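Local coordinates for ABC transporter sugar binding protein (Xanthomonas axonopodis pv. citri, PDB 3UOR), which probably binds maltose or related sugars in the periplasm as the solute-binding component of an ABC transporter, at residues E72-A77 / D85-G90; W35-E40 / T68-K73; T92-F97 / S304-K309; Y136-Y141 / A316-I321. One frame throughout, in Å; residues are numbered along the deposited sequence.

Interaction 1 (E72-A77 / D85-G90); sequences EKLLTA and DVCQLG
The apolar contacts all run through L74, whose forked end meets C87 and L89. Its CD1 lies 3.8 Å from L89 CD1. Its CD2 lies 4.0 Å from C87 SG, and that sulfur is almost as close to CD1. Both methyls of L74 therefore touch the sulfur. The sulfur is presented by a chi1 of -171°, with SG anti to the backbone N of C87. L89 starts off at an angle to the helix, but its CD1 reaches back to it; its chi1 of -127° lies off the staggered positions. The two leucines meet at a slant.

This is helix-on-sheet packing in a parallel beta-alpha-beta unit. Helix 67-79 links strand 58-64 to strand 86-90, with strand 30-36 lying between the two strands. W35, F97 and F308 also touch L74, so the leucine is buried.

The polar bonds lie within each element or beyond the pair. T76 N bonds to E72 O at 2.8 Å, and T76 OG1 adds a weak bond to the same carbonyl. On the strand, Q88 lends its amide to two other partners: OE1 accepts from M37 N, and NE2 is bonded to S303 OG.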
loop_
_atom_site.group_PDB
_atom_site.type_symbol
_atom_site.label_atom_id
_atom_site.label_comp_id
_atom_site.label_asym_id
_atom_site.label_seq_id
_atom_site.Cartn_x
_atom_site.Cartn_y
_atom_site.Cartn_z
ATOM N N GLU A 72 -9.544 17.240 3.238
ATOM C CA GLU A 72 -10.298 18.486 3.286
ATOM C C GLU A 72 -9.418 19.628 3.745
ATOM O O GLU A 72 -9.441 20.713 3.163
ATOM C CB GLU A 72 -11.483 18.380 4.239
ATOM C CG GLU A 72 -12.745 17.827 3.621
ATOM C CD GLU A 72 -13.934 17.952 4.554
ATOM O OE1 GLU A 72 -14.167 19.069 5.070
ATOM O OE2 GLU A 72 -14.629 16.934 4.772
ATOM N N LYS A 73 -8.657 19.399 4.809
ATOM C CA LYS A 73 -7.836 20.472 5.345
ATOM C C LYS A 73 -6.888 21.011 4.267
ATOM O O LYS A 73 -6.586 22.205 4.233
ATOM C CB LYS A 73 -7.072 20.014 6.591
ATOM C CG LYS A 73 -6.183 21.100 7.186
ATOM C CD LYS A 73 -5.869 20.856 8.652
ATOM C CE LYS A 73 -5.404 22.149 9.317
ATOM N NZ LYS A 73 -5.239 22.029 10.794
ATOM N N LEU A 74 -6.448 20.125 3.375
ATOM C CA LEU A 74 -5.483 20.478 2.338
ATOM C C LEU A 74 -6.126 21.247 1.197
ATOM O O LEU A 74 -5.657 22.323 0.838
ATOM C CB LEU A 74 -4.782 19.234 1.805
ATOM C CG LEU A 74 -3.602 18.746 2.651
ATOM C CD1 LEU A 74 -3.174 17.350 2.214
ATOM C CD2 LEU A 74 -2.430 19.728 2.593
ATOM N N LEU A 75 -7.187 20.694 0.617
ATOM C CA LEU A 75 -7.964 21.421 -0.379
ATOM C C LEU A 75 -8.352 22.787 0.179
ATOM O O LEU A 75 -8.273 23.802 -0.513
ATOM C CB LEU A 75 -9.219 20.639 -0.766
ATOM C CG LEU A 75 -8.988 19.349 -1.548
ATOM C CD1 LEU A 75 -10.322 18.747 -1.956
ATOM C CD2 LEU A 75 -8.125 19.626 -2.769
ATOM N N THR A 76 -8.753 22.798 1.446
ATOM C CA THR A 76 -9.123 24.027 2.135
ATOM C C THR A 76 -7.946 24.989 2.289
ATOM O O THR A 76 -8.041 26.158 1.911
ATOM C CB THR A 76 -9.728 23.722 3.521
ATOM O OG1 THR A 76 -11.065 23.223 3.360
ATOM C CG2 THR A 76 -9.743 24.979 4.389
ATOM N N ALA A 77 -6.844 24.499 2.849
ATOM C CA ALA A 77 -5.649 25.319 3.005
ATOM C C ALA A 77 -5.167 25.828 1.652
ATOM O O ALA A 77 -4.652 26.942 1.547
ATOM C CB ALA A 77 -4.549 24.539 3.701
ATOM N N ASP A 85 4.846 23.867 4.145
ATOM C CA ASP A 85 5.982 23.744 3.237
ATOM C C ASP A 85 6.182 22.302 2.827
ATOM O O ASP A 85 6.278 21.988 1.641
ATOM C CB ASP A 85 7.252 24.250 3.913
ATOM C CG ASP A 85 7.083 25.646 4.475
ATOM O OD1 ASP A 85 7.068 25.798 5.717
ATOM O OD2 ASP A 85 6.930 26.581 3.668
ATOM N N VAL A 86 6.255 21.428 3.819
ATOM C CA VAL A 86 6.421 20.013 3.557
ATOM C C VAL A 86 5.181 19.254 4.025
ATOM O O VAL A 86 4.542 19.618 5.019
ATOM C CB VAL A 86 7.692 19.484 4.225
ATOM C CG1 VAL A 86 7.842 17.978 3.985
ATOM C CG2 VAL A 86 8.893 20.244 3.690
ATOM N N CYS A 87 4.820 18.215 3.289
ATOM C CA CYS A 87 3.603 17.489 3.607
ATOM C C CYS A 87 3.712 16.013 3.257
ATOM O O CYS A 87 4.212 15.640 2.187
ATOM C CB CYS A 87 2.415 18.112 2.872
ATOM S SG CYS A 87 0.804 17.477 3.387
ATOM N N GLN A 88 3.228 15.180 4.168
ATOM C CA GLN A 88 3.053 13.759 3.911
ATOM C C GLN A 88 1.791 13.582 3.063
ATOM O O GLN A 88 0.718 14.074 3.428
ATOM C CB GLN A 88 2.874 13.015 5.235
ATOM C CG GLN A 88 2.464 11.573 5.061
ATOM C CD GLN A 88 2.047 10.910 6.352
ATOM O OE1 GLN A 88 2.082 11.518 7.420
ATOM N NE2 GLN A 88 1.643 9.641 6.258
ATOM N N LEU A 89 1.913 12.895 1.932
ATOM C CA LEU A 89 0.767 12.670 1.047
ATOM C C LEU A 89 0.641 11.191 0.736
ATOM O O LEU A 89 1.580 10.576 0.216
ATOM C CB LEU A 89 0.938 13.437 -0.269
ATOM C CG LEU A 89 -0.177 14.367 -0.733
ATOM C CD1 LEU A 89 -0.589 15.309 0.374
ATOM C CD2 LEU A 89 0.269 15.145 -1.940
ATOM N N GLY A 90 -0.506 10.608 1.057
ATOM C CA GLY A 90 -0.801 9.261 0.586
ATOM C C GLY A 90 -0.527 9.229 -0.903
ATOM O O GLY A 90 -0.894 10.155 -1.642
#

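Interaction 2 (W35-E40 / T68-K73); sequences WAMGKE and TAAHEK
The side chains of W35 and K73 run nearly perpendicular to one another, while beside them M37 ends on A70. The contact lies where the first parallel strand of the N-terminal lobe, 30-36, runs out into the loop before helix 39-52. Helix 67-79 packs on one face of this sheet. W35 and M37 direct CB at that helix; A36 between them packs on Q88.

The lysine meets the indole with its aliphatic part. K73 CG is 3.8 Å from W35 CZ3 and 3.9 Å from W35 CH2, so it meets the outer end of the six-membered ring obliquely. A chi1 of 179° swings the K73 chain off the helix on the side opposite the backbone N. Beyond CG the extended chain rises away from the indole on one side of its plane, so NZ ends above the face but far from it. K73 CE comes to 4.1 Å from W35 CH2. K73 NZ lies 5.4 Å from the centroid of the W35 six-membered ring, 22° off the ring normal. At that length the cation-pi term is at most a weak attraction. A77 and I65 also touch the indole, which leaves it buried while the lysine stays exposed.

G38 sits at the N-cap position of helix 39-52, and its N bonds to N64 OD1. M37 bends at chi2 (81°), which turns its thioether end to the helix. M37 CG lies 4.0 Å from A70 CB. The methyl CE is tighter still, 3.3 Å from A70 CB, closer than usual for two carbons.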
loop_
_atom_site.group_PDB
_atom_site.type_symbol
_atom_site.label_atom_id
_atom_site.label_comp_id
_atom_site.label_asym_id
_atom_site.label_seq_id
_atom_site.Cartn_x
_atom_site.Cartn_y
_atom_site.Cartn_z
ATOM N N TRP A 35 3.245 19.049 7.668
ATOM C CA TRP A 35 2.022 18.349 8.057
ATOM C C TRP A 35 2.160 16.851 7.818
ATOM O O TRP A 35 2.579 16.429 6.746
ATOM C CB TRP A 35 0.832 18.848 7.253
ATOM C CG TRP A 35 0.415 20.229 7.551
ATOM C CD1 TRP A 35 1.027 21.120 8.385
ATOM C CD2 TRP A 35 -0.726 20.902 7.007
ATOM N NE1 TRP A 35 0.334 22.311 8.393
ATOM C CE2 TRP A 35 -0.747 22.197 7.555
ATOM C CE3 TRP A 35 -1.732 20.531 6.106
ATOM C CZ2 TRP A 35 -1.736 23.124 7.231
ATOM C CZ3 TRP A 35 -2.709 21.442 5.792
ATOM C CH2 TRP A 35 -2.704 22.728 6.349
ATOM N N ALA A 36 1.800 16.052 8.818
ATOM C CA ALA A 36 1.868 14.604 8.713
ATOM C C ALA A 36 0.641 14.042 9.424
ATOM O O ALA A 36 -0.042 14.779 10.131
ATOM C CB ALA A 36 3.139 14.104 9.344
ATOM N N MET A 37 0.351 12.756 9.239
ATOM C CA MET A 37 -0.914 12.186 9.719
ATOM C C MET A 37 -0.773 11.056 10.732
ATOM O O MET A 37 -0.086 10.066 10.474
ATOM C CB MET A 37 -1.740 11.655 8.553
ATOM C CG MET A 37 -2.324 12.719 7.651
ATOM S SD MET A 37 -1.100 13.300 6.483
ATOM C CE MET A 37 -2.112 14.210 5.318
ATOM N N GLY A 38 -1.446 11.191 11.869
ATOM C CA GLY A 38 -1.539 10.109 12.835
ATOM C C GLY A 38 -0.221 9.644 13.434
ATOM O O GLY A 38 0.669 10.451 13.714
ATOM N N LYS A 39 -0.098 8.334 13.636
ATOM C CA LYS A 39 1.080 7.771 14.286
ATOM C C LYS A 39 2.358 8.208 13.579
ATOM O O LYS A 39 3.402 8.385 14.210
ATOM C CB LYS A 39 0.993 6.244 14.343
ATOM N N GLU A 40 2.287 8.386 12.266
ATOM C CA GLU A 40 3.471 8.809 11.544
ATOM C C GLU A 40 3.910 10.208 11.985
ATOM O O GLU A 40 5.098 10.462 12.171
ATOM C CB GLU A 40 3.245 8.744 10.043
ATOM C CG GLU A 40 3.473 7.352 9.485
ATOM C CD GLU A 40 2.298 6.426 9.724
ATOM O OE1 GLU A 40 1.230 6.901 10.172
ATOM O OE2 GLU A 40 2.443 5.221 9.450
ATOM N N THR A 68 -8.560 11.247 8.219
ATOM C CA THR A 68 -9.946 11.424 7.802
ATOM C C THR A 68 -10.297 12.882 7.512
ATOM O O THR A 68 -11.310 13.161 6.873
ATOM C CB THR A 68 -10.922 10.861 8.851
ATOM O OG1 THR A 68 -10.702 11.514 10.109
ATOM C CG2 THR A 68 -10.708 9.370 9.015
ATOM N N ALA A 69 -9.463 13.804 7.984
ATOM C CA ALA A 69 -9.692 15.233 7.779
ATOM C C ALA A 69 -8.607 15.863 6.919
ATOM O O ALA A 69 -8.679 17.042 6.572
ATOM C CB ALA A 69 -9.755 15.938 9.107
ATOM N N ALA A 70 -7.598 15.075 6.581
ATOM C CA ALA A 70 -6.423 15.595 5.904
ATOM C C ALA A 70 -6.737 16.107 4.506
ATOM O O ALA A 70 -6.279 17.181 4.118
ATOM C CB ALA A 70 -5.355 14.540 5.846
ATOM N N HIS A 71 -7.512 15.341 3.748
ATOM C CA HIS A 71 -7.830 15.728 2.378
ATOM C C HIS A 71 -8.637 17.027 2.290
ATOM O O HIS A 71 -8.443 17.820 1.373
ATOM C CB HIS A 71 -8.567 14.612 1.643
ATOM C CG HIS A 71 -8.570 14.786 0.159
ATOM N ND1 HIS A 71 -9.433 15.645 -0.488
ATOM C CD2 HIS A 71 -7.797 14.231 -0.806
ATOM C CE1 HIS A 71 -9.199 15.602 -1.789
ATOM N NE2 HIS A 71 -8.212 14.753 -2.006
ATOM N N GLU A 72 -9.544 17.240 3.238
ATOM C CA GLU A 72 -10.298 18.486 3.286
ATOM C C GLU A 72 -9.418 19.628 3.745
ATOM O O GLU A 72 -9.441 20.713 3.163
ATOM C CB GLU A 72 -11.483 18.380 4.239
ATOM C CG GLU A 72 -12.745 17.827 3.621
ATOM C CD GLU A 72 -13.934 17.952 4.554
ATOM O OE1 GLU A 72 -14.167 19.069 5.070
ATOM O OE2 GLU A 72 -14.629 16.934 4.772
ATOM N N LYS A 73 -8.657 19.399 4.809
ATOM C CA LYS A 73 -7.836 20.472 5.345
ATOM C C LYS A 73 -6.888 21.011 4.267
ATOM O O LYS A 73 -6.586 22.205 4.233
ATOM C CB LYS A 73 -7.072 20.014 6.591
ATOM C CG LYS A 73 -6.183 21.100 7.186
ATOM C CD LYS A 73 -5.869 20.856 8.652
ATOM C CE LYS A 73 -5.404 22.149 9.317
ATOM N NZ LYS A 73 -5.239 22.029 10.794
#

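Interaction 3 (T92-F97 / S304-K309); sequences TWLPEF and SLVIFK
Helix 94-99 lies against segment 304-309, which carries the antiparallel strand 303-307 of the N-terminal lobe: L94 meets S304 and V306, and F97 meets F308. The leucine uses both branches. Its CD1 is 4.0 Å from V306 CG1, and the L94 and V306 side chains run antiparallel alongside one another. Its CD2 is 4.2 Å from S304 OG. That approach is only van der Waals for the hydroxyl, whose polar partner is N129 OD1. The chi1 of L94, -111°, is not a staggered value, and L89 also touches this side chain. V306 holds CG1 anti to its carbonyl carbon (chi1 -57°), and this is the methyl that meets the leucine.

The strand order here is 58-64, 30-36, 86-90, 303-307, 134-150. It matches the sheet of type II periplasmic binding proteins, in which one strand comes from a distant part of the chain and runs antiparallel. Backbone bonds of S304 to L89 and of V306 to C87 hold 303-307 in place beside 86-90.

The second half of the contact is aromatic and looser. F97 CD1 is 4.4 Å from F308 CE2. It arrives at the edge of the F308 ring, near its plane, while F308 CE2 meets the F97 ring obliquely. F308 does not aim CB at the helix, but its ring reaches back to it. The F97 ring has the carbonyl of W93 at its own edge and in its plane, with W93 O 3.3 Å from F97 CD2. The same oxygen accepts the helical bond from F97 N.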
loop_
_atom_site.group_PDB
_atom_site.type_symbol
_atom_site.label_atom_id
_atom_site.label_comp_id
_atom_site.label_asym_id
_atom_site.label_seq_id
_atom_site.Cartn_x
_atom_site.Cartn_y
_atom_site.Cartn_z
ATOM N N THR A 92 -1.715 7.879 -3.484
ATOM C CA THR A 92 -2.787 7.905 -4.480
ATOM C C THR A 92 -3.398 9.309 -4.566
ATOM O O THR A 92 -4.175 9.605 -5.469
ATOM C CB THR A 92 -3.896 6.840 -4.229
ATOM O OG1 THR A 92 -4.407 6.981 -2.911
ATOM C CG2 THR A 92 -3.349 5.435 -4.390
ATOM N N TRP A 93 -3.021 10.169 -3.625
ATOM C CA TRP A 93 -3.425 11.569 -3.638
ATOM C C TRP A 93 -2.567 12.429 -4.563
ATOM O O TRP A 93 -2.978 13.512 -4.942
ATOM C CB TRP A 93 -3.363 12.160 -2.229
ATOM C CG TRP A 93 -4.350 11.574 -1.295
ATOM C CD1 TRP A 93 -5.188 10.528 -1.542
ATOM C CD2 TRP A 93 -4.614 11.993 0.048
ATOM N NE1 TRP A 93 -5.956 10.268 -0.436
ATOM C CE2 TRP A 93 -5.624 11.156 0.552
ATOM C CE3 TRP A 93 -4.098 12.993 0.868
ATOM C CZ2 TRP A 93 -6.124 11.289 1.836
ATOM C CZ3 TRP A 93 -4.592 13.122 2.138
ATOM C CH2 TRP A 93 -5.599 12.279 2.612
ATOM N N LEU A 94 -1.370 11.967 -4.908
ATOM C CA LEU A 94 -0.452 12.773 -5.730
ATOM C C LEU A 94 -1.062 13.283 -7.036
ATOM O O LEU A 94 -0.923 14.464 -7.350
ATOM C CB LEU A 94 0.819 11.988 -6.054
ATOM C CG LEU A 94 2.132 12.429 -5.431
ATOM C CD1 LEU A 94 1.978 12.580 -3.937
ATOM C CD2 LEU A 94 3.196 11.410 -5.758
ATOM N N PRO A 95 -1.711 12.394 -7.818
ATOM C CA PRO A 95 -2.200 12.840 -9.127
ATOM C C PRO A 95 -3.140 14.024 -8.992
ATOM O O PRO A 95 -3.096 14.938 -9.803
ATOM C CB PRO A 95 -2.949 11.616 -9.648
ATOM C CG PRO A 95 -2.241 10.476 -9.038
ATOM C CD PRO A 95 -1.914 10.946 -7.639
ATOM N N GLU A 96 -3.963 14.025 -7.955
ATOM C CA GLU A 96 -4.870 15.134 -7.733
ATOM C C GLU A 96 -4.132 16.428 -7.415
ATOM O O GLU A 96 -4.375 17.455 -8.053
ATOM C CB GLU A 96 -5.877 14.821 -6.627
ATOM C CG GLU A 96 -6.830 15.990 -6.369
ATOM C CD GLU A 96 -7.972 15.627 -5.440
ATOM O OE1 GLU A 96 -8.034 14.457 -4.998
ATOM O OE2 GLU A 96 -8.810 16.509 -5.157
ATOM N N PHE A 97 -3.239 16.399 -6.428
ATOM C CA PHE A 97 -2.524 17.621 -6.080
ATOM C C PHE A 97 -1.560 18.069 -7.179
ATOM O O PHE A 97 -1.290 19.260 -7.327
ATOM C CB PHE A 97 -1.877 17.510 -4.700
ATOM C CG PHE A 97 -2.888 17.499 -3.590
ATOM C CD1 PHE A 97 -3.260 18.678 -2.959
ATOM C CD2 PHE A 97 -3.511 16.323 -3.219
ATOM C CE1 PHE A 97 -4.227 18.679 -1.950
ATOM C CE2 PHE A 97 -4.486 16.311 -2.206
ATOM C CZ PHE A 97 -4.843 17.488 -1.578
ATOM N N SER A 304 4.192 9.586 0.390
ATOM C CA SER A 304 5.309 10.316 -0.191
ATOM C C SER A 304 5.451 11.606 0.574
ATOM O O SER A 304 4.551 11.983 1.303
ATOM C CB SER A 304 5.015 10.681 -1.644
ATOM O OG SER A 304 4.829 9.520 -2.437
ATOM N N LEU A 305 6.586 12.279 0.409
ATOM C CA LEU A 305 6.756 13.619 0.926
ATOM C C LEU A 305 6.782 14.559 -0.262
ATOM O O LEU A 305 7.430 14.267 -1.261
ATOM C CB LEU A 305 8.074 13.733 1.699
ATOM C CG LEU A 305 8.026 13.001 3.046
ATOM C CD1 LEU A 305 9.418 12.610 3.481
ATOM C CD2 LEU A 305 7.332 13.846 4.116
ATOM N N VAL A 306 6.090 15.687 -0.145
ATOM C CA VAL A 306 6.062 16.699 -1.200
ATOM C C VAL A 306 6.374 18.078 -0.637
ATOM O O VAL A 306 6.245 18.323 0.566
ATOM C CB VAL A 306 4.662 16.803 -1.850
ATOM C CG1 VAL A 306 4.235 15.467 -2.403
ATOM C CG2 VAL A 306 3.654 17.289 -0.824
ATOM N N ILE A 307 6.795 18.970 -1.520
ATOM C CA ILE A 307 6.965 20.373 -1.184
ATOM C C ILE A 307 5.870 21.112 -1.955
ATOM O O ILE A 307 5.746 20.959 -3.178
ATOM C CB ILE A 307 8.358 20.881 -1.613
ATOM C CG1 ILE A 307 9.469 20.079 -0.922
ATOM C CG2 ILE A 307 8.512 22.369 -1.320
ATOM C CD1 ILE A 307 10.878 20.559 -1.273
ATOM N N PHE A 308 5.035 21.868 -1.257
ATOM C CA PHE A 308 4.036 22.662 -1.967
ATOM C C PHE A 308 4.713 23.853 -2.639
ATOM O O PHE A 308 5.607 24.478 -2.060
ATOM C CB PHE A 308 2.929 23.115 -1.029
ATOM C CG PHE A 308 2.026 22.002 -0.597
ATOM C CD1 PHE A 308 2.007 21.577 0.719
ATOM C CD2 PHE A 308 1.226 21.359 -1.514
ATOM C CE1 PHE A 308 1.184 20.542 1.122
ATOM C CE2 PHE A 308 0.395 20.314 -1.128
ATOM C CZ PHE A 308 0.376 19.907 0.195
ATOM N N LYS A 309 4.312 24.162 -3.867
ATOM C CA LYS A 309 5.047 25.169 -4.624
ATOM C C LYS A 309 4.782 26.601 -4.164
ATOM O O LYS A 309 5.461 27.530 -4.602
ATOM C CB LYS A 309 4.881 24.987 -6.140
ATOM C CG LYS A 309 3.552 25.357 -6.699
ATOM C CD LYS A 309 3.330 24.661 -8.028
ATOM C CE LYS A 309 4.319 25.106 -9.079
ATOM N NZ LYS A 309 4.079 24.361 -10.354
#

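Interaction 4 (Y136-Y141 / A316-I321); sequences YGVPWY and ASWKLI
Strand 134-150 passes helix 314-324 with V138 and I321 as the nearest residues, their CA atoms 7.9 Å apart. V138 points its CB at the helix and meets two side chains one turn apart, W318 and I321. Its CG2 lies 4.0 Å from W318 CZ3. The methyl sits at the edge of the indole, near the ring plane, and the valine stands roughly square to the W318 side chain. A chi1 of 168° sends the W318 side chain out from the helix opposite its own amide nitrogen, and only the far end of the indole comes near the strand. The second touch is made close to the backbone of V138: its CB is 4.2 Å from I321 CG2.

Helix 314-324 directly follows strand 303-307 and covers the sheet on the face away from helix 67-79. I321 also packs on V86, L305 and I307, so it spans three neighbouring strands of the sheet. V138 is joined to L305 by backbone bonding, which sets strand 134-150 beside 303-307. Just after V138 the strand is broken by a classic beta bulge, in which W140 and Y141 both face S303.

The indole of W318 also meets the ring of Y109, with the planes at about 30°, and its NE1 makes a weak hydrogen bond to E322 OE2.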
loop_
_atom_site.group_PDB
_atom_site.type_symbol
_atom_site.label_atom_id
_atom_site.label_comp_id
_atom_site.label_asym_id
_atom_site.label_seq_id
_atom_site.Cartn_x
_atom_site.Cartn_y
_atom_site.Cartn_z
ATOM N N TYR A 136 6.793 14.353 -8.709
ATOM C CA TYR A 136 6.156 15.318 -7.796
ATOM C C TYR A 136 6.286 15.001 -6.315
ATOM O O TYR A 136 5.705 15.681 -5.482
ATOM C CB TYR A 136 4.676 15.472 -8.137
ATOM C CG TYR A 136 4.440 16.292 -9.383
ATOM C CD1 TYR A 136 4.631 17.664 -9.375
ATOM C CD2 TYR A 136 4.021 15.695 -10.561
ATOM C CE1 TYR A 136 4.408 18.432 -10.516
ATOM C CE2 TYR A 136 3.794 16.449 -11.706
ATOM C CZ TYR A 136 3.990 17.815 -11.677
ATOM O OH TYR A 136 3.778 18.559 -12.815
ATOM N N GLY A 137 7.014 13.950 -5.976
ATOM C CA GLY A 137 7.219 13.627 -4.579
ATOM C C GLY A 137 8.435 12.731 -4.418
ATOM O O GLY A 137 9.062 12.322 -5.403
ATOM N N VAL A 138 8.759 12.402 -3.173
ATOM C CA VAL A 138 9.758 11.373 -2.894
ATOM C C VAL A 138 9.095 10.348 -1.986
ATOM O O VAL A 138 8.451 10.723 -1.004
ATOM C CB VAL A 138 11.018 11.975 -2.199
ATOM C CG1 VAL A 138 12.008 10.876 -1.828
ATOM C CG2 VAL A 138 11.675 13.012 -3.095
ATOM N N PRO A 139 9.214 9.052 -2.324
ATOM C CA PRO A 139 8.550 8.049 -1.491
ATOM C C PRO A 139 9.073 8.143 -0.074
ATOM O O PRO A 139 10.284 8.231 0.102
ATOM C CB PRO A 139 8.992 6.717 -2.120
ATOM C CG PRO A 139 9.356 7.059 -3.525
ATOM C CD PRO A 139 9.941 8.448 -3.455
ATOM N N TRP A 140 8.197 8.104 0.918
ATOM C CA TRP A 140 8.650 8.143 2.305
ATOM C C TRP A 140 8.652 6.742 2.927
ATOM O O TRP A 140 9.673 6.279 3.429
ATOM C CB TRP A 140 7.761 9.091 3.102
ATOM C CG TRP A 140 8.169 9.291 4.512
ATOM C CD1 TRP A 140 9.367 8.987 5.074
ATOM C CD2 TRP A 140 7.367 9.866 5.554
ATOM N NE1 TRP A 140 9.359 9.315 6.419
ATOM C CE2 TRP A 140 8.141 9.859 6.731
ATOM C CE3 TRP A 140 6.057 10.364 5.606
ATOM C CZ2 TRP A 140 7.659 10.342 7.942
ATOM C CZ3 TRP A 140 5.579 10.844 6.805
ATOM C CH2 TRP A 140 6.382 10.833 7.961
ATOM N N TYR A 141 7.518 6.055 2.905
ATOM C CA TYR A 141 7.494 4.671 3.374
ATOM C C TYR A 141 6.443 3.923 2.560
ATOM O O TYR A 141 5.614 4.539 1.902
ATOM C CB TYR A 141 7.168 4.588 4.865
ATOM C CG TYR A 141 5.782 5.077 5.219
ATOM C CD1 TYR A 141 4.679 4.236 5.136
ATOM C CD2 TYR A 141 5.582 6.383 5.627
ATOM C CE1 TYR A 141 3.413 4.690 5.452
ATOM C CE2 TYR A 141 4.342 6.843 5.950
ATOM C CZ TYR A 141 3.258 6.002 5.859
ATOM O OH TYR A 141 2.025 6.501 6.189
ATOM N N ALA A 316 15.170 24.693 2.507
ATOM C CA ALA A 316 15.160 24.165 3.870
ATOM C C ALA A 316 14.252 22.959 3.843
ATOM O O ALA A 316 14.550 21.919 4.426
ATOM C CB ALA A 316 14.629 25.196 4.859
ATOM N N SER A 317 13.135 23.114 3.139
ATOM C CA SER A 317 12.139 22.065 3.002
ATOM C C SER A 317 12.747 20.825 2.370
ATOM O O SER A 317 12.533 19.721 2.854
ATOM C CB SER A 317 10.957 22.564 2.173
ATOM O OG SER A 317 10.150 23.437 2.944
ATOM N N TRP A 318 13.519 21.009 1.300
ATOM C CA TRP A 318 14.169 19.878 0.674
ATOM C C TRP A 318 15.114 19.172 1.644
ATOM O O TRP A 318 15.175 17.950 1.671
ATOM C CB TRP A 318 14.950 20.282 -0.568
ATOM C CG TRP A 318 15.816 19.149 -0.994
ATOM C CD1 TRP A 318 17.173 19.059 -0.883
ATOM C CD2 TRP A 318 15.374 17.898 -1.534
ATOM N NE1 TRP A 318 17.609 17.834 -1.350
ATOM C CE2 TRP A 318 16.521 17.108 -1.757
ATOM C CE3 TRP A 318 14.119 17.378 -1.873
ATOM C CZ2 TRP A 318 16.450 15.826 -2.301
ATOM C CZ3 TRP A 318 14.051 16.109 -2.409
ATOM C CH2 TRP A 318 15.210 15.345 -2.619
ATOM N N LYS A 319 15.869 19.932 2.428
ATOM C CA LYS A 319 16.819 19.315 3.365
ATOM C C LYS A 319 16.104 18.395 4.347
ATOM O O LYS A 319 16.612 17.332 4.698
ATOM C CB LYS A 319 17.620 20.375 4.137
ATOM C CG LYS A 319 18.644 21.138 3.296
ATOM C CD LYS A 319 19.330 22.208 4.141
ATOM C CE LYS A 319 20.397 22.986 3.367
ATOM N NZ LYS A 319 21.709 22.278 3.368
ATOM N N LEU A 320 14.928 18.809 4.802
ATOM C CA LEU A 320 14.154 17.973 5.701
ATOM C C LEU A 320 13.774 16.654 5.019
ATOM O O LEU A 320 13.827 15.585 5.632
ATOM C CB LEU A 320 12.907 18.708 6.188
ATOM C CG LEU A 320 11.878 17.818 6.861
ATOM C CD1 LEU A 320 12.464 17.141 8.076
ATOM C CD2 LEU A 320 10.655 18.627 7.233
ATOM N N ILE A 321 13.413 16.721 3.744
ATOM C CA ILE A 321 12.950 15.527 3.044
ATOM C C ILE A 321 14.113 14.586 2.801
ATOM O O ILE A 321 13.989 13.358 2.911
ATOM C CB ILE A 321 12.280 15.861 1.707
ATOM C CG1 ILE A 321 10.901 16.485 1.941
ATOM C CG2 ILE A 321 12.097 14.606 0.886
ATOM C CD1 ILE A 321 10.175 16.800 0.662
#

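How the interactions relate
From the N terminus, interaction 2 comes first. It closes a loop of 27 residues, from the end of strand 30-36 to helix 67-79. Interaction 1 starts on the same helix, shares E72 and K73, and closes a short connection of seven residues to strand 86-90. Both are complete before interaction 3 opens. Interaction 3 spans 206 residues and interaction 4 spans 174. Their segments alternate along the chain, so these two loops cross. Together the four bind helices to both faces of one sheet. Interactions 1, 2 and 3 place helices 67-79 and 94-99 on one face; interaction 4 places helix 314-324 on the other.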